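Local coordinates for protein Esterase/lipase (Lactobacillus rhamnosus, PDB 4N5H) that probably hydrolyses ester bonds, and may transfer acyl groups, as a serine esterase of the alpha/beta-hydrolase fold, at residues Leu8-Ala13 with Ser200-Phe205; Ile70-Gly75 with Met102-Leu107; Gly76-Asp81 with Ala204-Lys209; Ser190-Ala195 with Asp243-Gln248. The protein carries 1 engineered substitution. All coordinates share one frame; numbering follows the deposited sequence.

The chain opens with the long helix 2-28, and interaction 1 joins that helix to residues 200-205, closing the widest loop of the four. Interaction 2 lies wholly within that loop; it ties the end of strand 66-72 to the segment that follows strand 98-102, buried at the ends of two neighbouring parallel strands of the central sheet. Interaction 3 starts directly after residues 70-75 and runs out to helix 203-211, so it crosses interaction 2. It shares Ala-204 and Phe-205 with interaction 1. Interaction 4 links the loop after strand 179-183 to the start of helix 246-258. It crosses interactions 1 and 3 along the chain and follows interaction 2 in series.

Interaction 1 (Leu8-Ala13 with Ser200-Phe205); sequences LAKVQA and SDMAAF
Leu-8 lies nearest Phe-205 and Val-11 nearest Met-202, by CA distances of 8.4 Å and 7.8 Å. Residues 8-13 form one continuous helical run. Residues 200-205 instead end one helix and begin the next, and Met-202 sits at the break, in the N-cap position of the second helix. Three apolar side chains carry most of the contact. Val-11 places CG2 against both partners, 3.7 Å from CG of Met-202 and 3.9 Å from CD2 of Phe-205. Its CG1 lies opposite the backbone N (chi1 170°), which turns CG2 to this side. Met-202 was modelled in two conformations, and its side-chain contact holds for one of them. The joint packs the N-terminal helix 2-28 onto the consecutive helices 198-201 and 203-211 of this alpha/beta-hydrolase. The ring of Phe-205 extends from the second helix with CG trans to N (chi1 -178°). This carries CZ to the backbone of Leu-8, 4.0 Å from its N, and to CB of Leu-8 at 4.1 Å. Replacing the phenylalanine with an alanine would probably leave a gap beside Leu-8 and take from Val-11 CG2 one of its two partners. Glu-4 and Met-7 of the same helix 2-28 also touch the Phe-205 ring.

Interaction 2 (Ile70-Gly75 with Met102-Leu107); sequences IDIHGG and MGYRLL
The rings of His-73 and Tyr-104 form an offset stack, with centroids 4.4 Å apart and planes at 10°. CE1 of Tyr-104 lies over one face of the imidazole, toward its rim. At the imidazole edge, in plane, sits a water hydrogen-bonded to NE2 at 2.8 Å; it accepts from Tyr-104 N. That water lies over the centre of one Tyr-104 face, while His-73 O meets the phenol ring at its edge. The pair stands where strand 66-72 of the alpha/beta-hydrolase sheet gives way to the His-Gly-Gly loop; in related esterases this motif lies by the oxyanion hole. Tyr-104 OH donates to His-73 O at 2.6 Å, from above the carbonyl plane. His-73 ND1 donates to Gly-74 O at 2.6 Å, in the carbonyl plane on a lone pair. This bond fixes the imidazole's rotation and ties it to its own loop. A leucine in place of the histidine would probably leave Gly-74 O without this donor and the Tyr-104 ring without its stacking partner. A second water bridges the backbones, donating to Asp-71 O and Met-102 O and accepting from His-73 N. Met-102 folds back through bends at chi2 and chi3. This sets its CE 3.7 Å from CG2 of Ile-70 and its SD 3.4 Å from Asp-71 O.

Interaction 3 (Gly76-Asp81 with Ala204-Lys209); sequences GWFYGD and AFYLDK
Phe-78 and Tyr-206 make an edge-to-face (T-shaped) aromatic pair, with centroids 5.0 Å apart and planes at 71°. The edge of Phe-78 points at one face of Tyr-206, where CE1 of Phe-78 stands 3.6 Å above the plane, displaced toward the rim. The Phe-78 CG lies opposite the carbonyl carbon (chi1 -83°), which directs the ring edge at Tyr-206. A second aromatic contact is made at the edge of Tyr-206, where CE3 of Trp-77 comes 3.8 Å from CD2, each atom lying near the plane of the other ring. Apolar packing continues around the end of Phe-78. Its CZ lies 3.8 Å from CE2 of Phe-205 and 4.0 Å from CG of Lys-209, an aliphatic part of the lysine. The lysine NZ leads away to a salt bridge with Glu-4. One backbone contact adds to these: Gly-76 O lies 3.2 Å from CE2 of Tyr-206, at the ring edge. Gly-76 has positive phi, which favours glycine. The phenol OH is held by Trp-15 NE1 of helix 2-28. Residues 76-81 continue from the His-Gly-Gly turn of the alpha/beta-hydrolase fold, in the loop between strand 66-72 and helix 86-94, which this packing ties to helix 203-211. Helix 2-28 packs against Tyr-206 through Val-11, and Trp-77 reaches on to helix 147-158 at Ala-147 and Leu-151.

Interaction 4 (Ser190-Ala195 with Asp243-Gln248); sequences SKLPEA and DSFYLQ
A 3-10 segment meets the first turn of a helix where Lys-191 and Gln-248 bring their CA atoms to 7.8 Å, and Ala-195 and Leu-247 theirs to 7.2 Å. Gln-248 bends at chi2 (-82°), which lays its amide beside the 3-10 backbone. NE2 passes 3.9 Å from CB of Lys-191 and donates at 2.9 Å to a water, which in turn donates to Lys-191 O. The amide's other end, OE1, accepts from Glu-188 N, so both ends of the amide are held. Leu-192 brings CD2 to the edge of the Phe-245 ring, in its plane, 3.9 Å from CE2. CD1 of Leu-247 rests 3.9 Å from Glu-194 O and 4.3 Å from CB of Ala-195. Phe-245 is the N-cap residue of the helix. Its N donates to Asp-243 OD1 at 3.0 Å, an Asx turn in which the donor stands above the carboxylate plane. The same OD1 accepts from His-278 ND1, consistent with the acid of a Ser-His-Asp triad. The contact thus sets the loop after strand 179-183 against the start of helix 246-258, with Met-199 of helix 198-201 touching both Leu-192 and Phe-245.

Interaction 1 (Leu8-Ala13 with Ser200-Phe205)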
# COMPACT_ATOMS: atom_id res chain seq x y z
N LEU A 8 -5.85 33.18 9.88
CA LEU A 8 -6.10 31.77 10.05
C LEU A 8 -5.80 31.03 8.78
O LEU A 8 -5.19 29.94 8.78
CB LEU A 8 -7.51 31.50 10.50
CG LEU A 8 -7.91 30.05 10.63
CD1 LEU A 8 -7.03 29.40 11.71
CD2 LEU A 8 -9.39 29.89 10.99
N ALA A 9 -6.22 31.62 7.65
CA ALA A 9 -5.97 30.99 6.36
C ALA A 9 -4.48 30.87 6.03
O ALA A 9 -4.05 29.85 5.48
CB ALA A 9 -6.78 31.67 5.22
N LYS A 10 -3.68 31.83 6.45
CA LYS A 10 -2.24 31.76 6.28
C LYS A 10 -1.56 30.63 7.15
O LYS A 10 -0.64 29.91 6.71
CB LYS A 10 -1.63 33.06 6.69
CG LYS A 10 -1.59 34.06 5.54
CD LYS A 10 -0.54 35.13 5.79
CE LYS A 10 0.77 34.45 6.22
NZ LYS A 10 1.98 35.11 5.66
N VAL A 11 -1.99 30.59 8.40
CA VAL A 11 -1.49 29.54 9.31
C VAL A 11 -1.87 28.19 8.77
O VAL A 11 -1.02 27.30 8.65
CB VAL A 11 -2.08 29.74 10.73
CG1 VAL A 11 -1.77 28.53 11.62
CG2 VAL A 11 -1.48 30.96 11.37
N GLN A 12 -3.14 28.00 8.37
CA GLN A 12 -3.57 26.70 7.83
C GLN A 12 -2.86 26.32 6.54
O GLN A 12 -2.59 25.14 6.34
CB GLN A 12 -5.10 26.59 7.69
CG GLN A 12 -5.85 26.85 8.98
CD GLN A 12 -5.73 25.76 10.05
OE1 GLN A 12 -6.64 25.63 10.90
NE2 GLN A 12 -4.63 24.95 10.01
N ALA A 13 -2.48 27.28 5.69
CA ALA A 13 -1.70 26.95 4.48
C ALA A 13 -0.29 26.48 4.85
O ALA A 13 0.25 25.58 4.17
CB ALA A 13 -1.56 28.18 3.54
N SER A 200 7.07 32.47 14.44
CA SER A 200 7.53 33.73 15.04
C SER A 200 6.83 34.97 14.40
O SER A 200 6.30 35.83 15.13
CB SER A 200 9.09 33.86 15.00
OG SER A 200 9.72 32.88 15.83
N ASP A 201 6.82 35.04 13.07
CA ASP A 201 6.13 36.16 12.35
C ASP A 201 4.64 36.28 12.70
O ASP A 201 4.15 37.37 12.87
CB ASP A 201 6.19 35.94 10.84
CG ASP A 201 7.60 36.02 10.29
OD1 ASP A 201 8.56 36.49 10.99
OD2 ASP A 201 7.73 35.57 9.13
N MET A 202 3.95 35.12 12.80
CA MET A 202 2.52 35.03 13.11
C MET A 202 2.23 34.93 14.62
O MET A 202 1.16 34.48 15.03
CB MET A 202 2.03 33.75 12.46
CG MET A 202 0.77 33.92 11.67
SD MET A 202 0.89 35.31 10.52
CE MET A 202 -0.91 35.53 10.53
N ALA A 203 3.20 35.32 15.42
CA ALA A 203 3.26 34.99 16.83
C ALA A 203 2.07 35.55 17.57
O ALA A 203 1.54 34.89 18.46
CB ALA A 203 4.52 35.47 17.52
N ALA A 204 1.70 36.79 17.30
CA ALA A 204 0.70 37.38 18.18
C ALA A 204 -0.62 36.63 17.97
O ALA A 204 -1.44 36.48 18.89
CB ALA A 204 0.55 38.89 17.90
N PHE A 205 -0.85 36.17 16.75
CA PHE A 205 -2.03 35.38 16.44
C PHE A 205 -2.02 33.99 17.15
O PHE A 205 -3.05 33.54 17.66
CB PHE A 205 -2.15 35.15 14.94
CG PHE A 205 -3.36 34.39 14.54
CD1 PHE A 205 -4.61 34.97 14.63
CD2 PHE A 205 -3.26 33.03 14.09
CE1 PHE A 205 -5.75 34.27 14.24
CE2 PHE A 205 -4.39 32.34 13.75
CZ PHE A 205 -5.64 32.94 13.83

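Interaction 2 (Ile70-Gly75 with Met102-Leu107)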
# COMPACT_ATOMS: atom_id res chain seq x y z
N ILE A 70 4.78 8.30 27.63
CA ILE A 70 3.60 9.02 27.17
C ILE A 70 4.10 10.18 26.31
O ILE A 70 4.96 11.00 26.73
CB ILE A 70 2.86 9.59 28.33
CG1 ILE A 70 2.31 8.48 29.20
CG2 ILE A 70 1.70 10.47 27.83
CD1 ILE A 70 1.72 8.89 30.51
N ASP A 71 3.67 10.16 25.06
CA ASP A 71 4.08 11.12 24.04
C ASP A 71 2.99 12.13 23.65
O ASP A 71 1.85 11.76 23.35
CB ASP A 71 4.47 10.37 22.75
CG ASP A 71 5.11 11.30 21.74
OD1 ASP A 71 6.05 11.98 22.12
OD2 ASP A 71 4.65 11.35 20.55
N ILE A 72 3.40 13.39 23.67
CA ILE A 72 2.54 14.53 23.26
C ILE A 72 3.16 15.10 22.00
O ILE A 72 4.20 15.75 22.00
CB ILE A 72 2.45 15.61 24.31
CG1 ILE A 72 2.02 15.03 25.64
CG2 ILE A 72 1.51 16.73 23.82
CD1 ILE A 72 2.11 16.05 26.79
N HIS A 73 2.46 14.94 20.89
CA HIS A 73 2.94 15.39 19.58
C HIS A 73 2.90 16.89 19.41
O HIS A 73 2.20 17.58 20.17
CB HIS A 73 2.14 14.71 18.45
CG HIS A 73 0.78 15.26 18.28
ND1 HIS A 73 0.55 16.47 17.62
CD2 HIS A 73 -0.43 14.83 18.74
CE1 HIS A 73 -0.75 16.73 17.64
NE2 HIS A 73 -1.37 15.72 18.25
N GLY A 74 3.69 17.36 18.46
CA GLY A 74 3.74 18.74 18.09
C GLY A 74 2.88 19.09 16.87
O GLY A 74 1.93 18.35 16.54
N GLY A 75 3.17 20.22 16.26
CA GLY A 75 2.37 20.79 15.19
C GLY A 75 1.80 22.16 15.50
O GLY A 75 0.72 22.54 14.98
N MET A 102 -1.51 10.47 22.44
CA MET A 102 -2.87 10.96 22.36
C MET A 102 -3.03 12.01 21.30
O MET A 102 -2.11 12.73 20.98
CB MET A 102 -3.36 11.47 23.72
CG MET A 102 -2.95 12.86 24.09
SD MET A 102 -1.15 13.15 24.21
CE MET A 102 -0.69 12.18 25.64
N GLY A 103 -4.26 12.08 20.79
CA GLY A 103 -4.76 13.27 20.12
C GLY A 103 -5.23 14.28 21.13
O GLY A 103 -5.49 13.94 22.27
N TYR A 104 -5.30 15.53 20.69
CA TYR A 104 -5.92 16.60 21.46
C TYR A 104 -6.51 17.55 20.45
O TYR A 104 -6.03 17.68 19.29
CB TYR A 104 -4.91 17.30 22.40
CG TYR A 104 -3.59 17.78 21.78
CD1 TYR A 104 -2.45 17.01 21.81
CD2 TYR A 104 -3.52 18.95 21.09
CE1 TYR A 104 -1.27 17.40 21.19
CE2 TYR A 104 -2.32 19.41 20.50
CZ TYR A 104 -1.17 18.60 20.56
OH TYR A 104 0.01 19.02 19.97
N ARG A 105 -7.60 18.18 20.86
CA ARG A 105 -8.25 19.15 19.96
C ARG A 105 -7.27 20.28 19.59
O ARG A 105 -6.43 20.67 20.37
CB ARG A 105 -9.56 19.67 20.56
CG ARG A 105 -10.61 18.58 20.72
CD ARG A 105 -11.74 19.00 21.61
NE ARG A 105 -11.32 19.23 22.96
CZ ARG A 105 -11.98 19.88 23.91
NH1 ARG A 105 -13.17 20.36 23.66
NH2 ARG A 105 -11.45 20.01 25.08
N LEU A 106 -7.50 20.88 18.40
CA LEU A 106 -6.55 21.79 17.84
C LEU A 106 -7.11 23.25 17.90
O LEU A 106 -8.30 23.45 17.78
CB LEU A 106 -6.31 21.43 16.38
CG LEU A 106 -5.66 20.03 16.15
CD1 LEU A 106 -5.44 19.74 14.69
CD2 LEU A 106 -4.40 19.89 16.92
N LEU A 107 -6.20 24.19 17.99
CA LEU A 107 -6.59 25.62 17.79
C LEU A 107 -7.06 25.67 16.35
O LEU A 107 -6.56 24.98 15.48
CB LEU A 107 -5.41 26.51 17.95
CG LEU A 107 -4.60 26.52 19.22
CD1 LEU A 107 -3.57 27.58 19.30
CD2 LEU A 107 -5.34 26.41 20.47
O HOH W 1 0.58 12.69 21.15
O HOH W 2 -4.04 16.38 18.08

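Interaction 3 (Gly76-Asp81 with Ala204-Lys209)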
# COMPACT_ATOMS: atom_id res chain seq x y z
N GLY A 76 2.53 22.94 16.23
CA GLY A 76 2.16 24.33 16.40
C GLY A 76 0.86 24.62 17.05
O GLY A 76 0.25 25.70 16.84
N TRP A 77 0.29 23.65 17.79
CA TRP A 77 -1.05 23.73 18.41
C TRP A 77 -2.27 23.70 17.49
O TRP A 77 -3.40 23.49 17.95
CB TRP A 77 -1.12 24.88 19.49
CG TRP A 77 -0.02 25.03 20.49
CD1 TRP A 77 0.09 24.37 21.67
CD2 TRP A 77 1.15 25.85 20.41
NE1 TRP A 77 1.19 24.72 22.31
CE2 TRP A 77 1.88 25.64 21.58
CE3 TRP A 77 1.62 26.77 19.46
CZ2 TRP A 77 3.11 26.30 21.87
CZ3 TRP A 77 2.77 27.45 19.72
CH2 TRP A 77 3.54 27.21 20.93
N PHE A 78 -1.98 23.80 16.17
CA PHE A 78 -2.96 23.88 15.10
C PHE A 78 -3.05 22.64 14.22
O PHE A 78 -3.96 22.48 13.39
CB PHE A 78 -2.59 25.05 14.13
CG PHE A 78 -3.05 26.43 14.58
CD1 PHE A 78 -2.24 27.21 15.40
CD2 PHE A 78 -4.28 26.94 14.16
CE1 PHE A 78 -2.61 28.51 15.79
CE2 PHE A 78 -4.66 28.23 14.58
CZ PHE A 78 -3.85 28.97 15.39
N TYR A 79 -2.13 21.69 14.43
CA TYR A 79 -1.90 20.59 13.47
C TYR A 79 -1.54 19.33 14.25
O TYR A 79 -0.86 19.34 15.27
CB TYR A 79 -0.77 20.92 12.50
CG TYR A 79 -0.25 19.84 11.63
CD1 TYR A 79 0.91 19.20 11.92
CD2 TYR A 79 -0.98 19.36 10.58
CE1 TYR A 79 1.38 18.18 11.14
CE2 TYR A 79 -0.57 18.30 9.81
CZ TYR A 79 0.65 17.69 10.10
OH TYR A 79 1.15 16.59 9.35
N GLY A 80 -1.96 18.21 13.67
CA GLY A 80 -1.46 16.90 14.12
C GLY A 80 -2.58 16.04 14.68
O GLY A 80 -3.72 16.46 14.88
N ASP A 81 -2.23 14.79 14.99
CA ASP A 81 -3.16 13.87 15.57
C ASP A 81 -2.39 12.70 16.21
O ASP A 81 -1.16 12.77 16.23
CB ASP A 81 -4.21 13.34 14.55
CG ASP A 81 -3.60 12.63 13.36
OD1 ASP A 81 -2.52 11.99 13.48
OD2 ASP A 81 -4.13 12.79 12.19
N ALA A 204 1.70 36.79 17.30
CA ALA A 204 0.70 37.38 18.18
C ALA A 204 -0.62 36.63 17.97
O ALA A 204 -1.44 36.48 18.89
CB ALA A 204 0.55 38.89 17.90
N PHE A 205 -0.85 36.17 16.75
CA PHE A 205 -2.03 35.38 16.44
C PHE A 205 -2.02 33.99 17.15
O PHE A 205 -3.05 33.54 17.66
CB PHE A 205 -2.15 35.15 14.94
CG PHE A 205 -3.36 34.39 14.54
CD1 PHE A 205 -4.61 34.97 14.63
CD2 PHE A 205 -3.26 33.03 14.09
CE1 PHE A 205 -5.75 34.27 14.24
CE2 PHE A 205 -4.39 32.34 13.75
CZ PHE A 205 -5.64 32.94 13.83
N TYR A 206 -0.88 33.32 17.13
CA TYR A 206 -0.73 32.07 17.92
C TYR A 206 -1.04 32.27 19.44
O TYR A 206 -1.74 31.47 20.12
CB TYR A 206 0.66 31.44 17.79
CG TYR A 206 0.86 30.62 16.55
CD1 TYR A 206 1.04 31.21 15.34
CD2 TYR A 206 0.91 29.24 16.60
CE1 TYR A 206 1.20 30.44 14.19
CE2 TYR A 206 1.14 28.49 15.47
CZ TYR A 206 1.32 29.10 14.26
OH TYR A 206 1.49 28.37 13.07
N LEU A 207 -0.48 33.33 19.97
CA LEU A 207 -0.63 33.65 21.37
C LEU A 207 -2.09 33.96 21.72
O LEU A 207 -2.59 33.51 22.77
CB LEU A 207 0.33 34.78 21.75
CG LEU A 207 1.82 34.48 21.62
CD1 LEU A 207 2.68 35.73 21.78
CD2 LEU A 207 2.14 33.44 22.65
N ASP A 208 -2.77 34.69 20.85
CA ASP A 208 -4.18 34.95 21.01
C ASP A 208 -5.07 33.72 20.99
O ASP A 208 -6.00 33.59 21.75
CB ASP A 208 -4.64 35.94 19.94
CG ASP A 208 -4.27 37.40 20.31
OD1 ASP A 208 -3.80 37.63 21.47
OD2 ASP A 208 -4.48 38.32 19.46
N LYS A 209 -4.81 32.82 20.06
CA LYS A 209 -5.59 31.61 19.96
C LYS A 209 -5.23 30.69 21.17
O LYS A 209 -6.14 29.95 21.59
CB LYS A 209 -5.42 30.94 18.57
CG LYS A 209 -6.02 31.72 17.37
CD LYS A 209 -7.47 32.07 17.62
CE LYS A 209 -8.05 32.94 16.51
NZ LYS A 209 -9.42 33.36 16.90

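Interaction 4 (Ser190-Ala195 with Asp243-Gln248)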
# COMPACT_ATOMS: atom_id res chain seq x y z
N SER A 190 5.79 33.24 24.46
CA SER A 190 5.73 34.76 24.45
C SER A 190 7.00 35.36 23.85
O SER A 190 6.94 36.53 23.37
CB SER A 190 5.46 35.33 25.87
OG SER A 190 4.22 34.91 26.24
N LYS A 191 8.08 34.60 23.81
CA LYS A 191 9.33 35.00 23.14
C LYS A 191 9.36 34.66 21.67
O LYS A 191 10.42 34.84 21.02
CB LYS A 191 10.50 34.28 23.81
CG LYS A 191 10.68 34.66 25.24
CD LYS A 191 11.97 34.02 25.74
CE LYS A 191 12.18 34.28 27.22
NZ LYS A 191 12.14 35.76 27.45
N LEU A 192 8.27 34.12 21.11
CA LEU A 192 8.31 33.73 19.69
C LEU A 192 8.74 34.92 18.76
O LEU A 192 9.46 34.71 17.75
CB LEU A 192 7.00 33.11 19.23
CG LEU A 192 6.93 31.61 19.59
CD1 LEU A 192 5.54 31.16 19.29
CD2 LEU A 192 7.90 30.87 18.70
N PRO A 193 8.32 36.16 19.11
CA PRO A 193 8.69 37.32 18.23
C PRO A 193 10.19 37.67 18.00
O PRO A 193 10.51 38.37 17.06
CB PRO A 193 8.01 38.49 18.95
CG PRO A 193 6.73 37.84 19.37
CD PRO A 193 7.16 36.50 19.97
N GLU A 194 11.08 37.19 18.86
CA GLU A 194 12.47 37.57 18.76
C GLU A 194 13.33 36.56 17.93
O GLU A 194 14.57 36.65 17.85
CB GLU A 194 13.04 37.85 20.16
CG GLU A 194 13.06 36.71 21.15
CD GLU A 194 13.08 37.20 22.59
OE1 GLU A 194 12.07 37.78 23.08
OE2 GLU A 194 14.12 36.98 23.26
N ALA A 195 12.67 35.60 17.30
CA ALA A 195 13.34 34.71 16.33
C ALA A 195 12.70 34.93 14.97
O ALA A 195 11.70 35.66 14.86
CB ALA A 195 13.18 33.23 16.75
N ASP A 243 18.48 23.31 15.34
CA ASP A 243 17.04 23.48 15.54
C ASP A 243 16.61 24.90 15.19
O ASP A 243 17.18 25.83 15.70
CB ASP A 243 16.77 23.14 17.03
CG ASP A 243 15.33 23.41 17.44
OD1 ASP A 243 14.45 23.37 16.56
OD2 ASP A 243 15.11 23.61 18.63
N SER A 244 15.68 25.08 14.29
CA SER A 244 15.18 26.39 13.99
C SER A 244 14.63 27.07 15.26
O SER A 244 14.68 28.29 15.33
CB SER A 244 14.04 26.29 13.02
OG SER A 244 13.04 25.35 13.40
N PHE A 245 14.22 26.31 16.27
CA PHE A 245 13.81 26.85 17.60
C PHE A 245 14.85 26.79 18.66
O PHE A 245 14.56 26.81 19.86
CB PHE A 245 12.54 26.12 18.07
CG PHE A 245 11.32 26.47 17.28
CD1 PHE A 245 10.95 25.71 16.19
CD2 PHE A 245 10.61 27.62 17.58
CE1 PHE A 245 9.78 25.93 15.46
CE2 PHE A 245 9.47 27.91 16.80
CZ PHE A 245 9.04 27.02 15.81
N TYR A 246 16.13 26.82 18.32
CA TYR A 246 17.18 26.70 19.32
C TYR A 246 17.07 27.84 20.34
O TYR A 246 17.39 27.64 21.51
CB TYR A 246 18.57 26.73 18.64
CG TYR A 246 19.74 26.58 19.55
CD1 TYR A 246 19.89 25.50 20.49
CD2 TYR A 246 20.75 27.56 19.55
CE1 TYR A 246 20.98 25.37 21.29
CE2 TYR A 246 21.85 27.41 20.38
CZ TYR A 246 21.98 26.33 21.22
OH TYR A 246 23.05 26.20 22.04
N LEU A 247 16.66 29.04 19.91
CA LEU A 247 16.57 30.11 20.89
C LEU A 247 15.62 29.78 22.03
O LEU A 247 15.80 30.18 23.18
CB LEU A 247 16.09 31.42 20.26
CG LEU A 247 17.09 32.22 19.41
CD1 LEU A 247 16.51 33.65 19.36
CD2 LEU A 247 18.55 32.19 19.94
N GLN A 248 14.55 29.05 21.72
CA GLN A 248 13.66 28.55 22.79
C GLN A 248 14.33 27.63 23.80
O GLN A 248 14.03 27.63 24.97
CB GLN A 248 12.47 27.84 22.17
CG GLN A 248 11.51 28.76 21.47
CD GLN A 248 10.53 29.43 22.43
OE1 GLN A 248 10.08 28.83 23.41
NE2 GLN A 248 10.25 30.69 22.20
O HOH W 3 11.58 32.04 20.01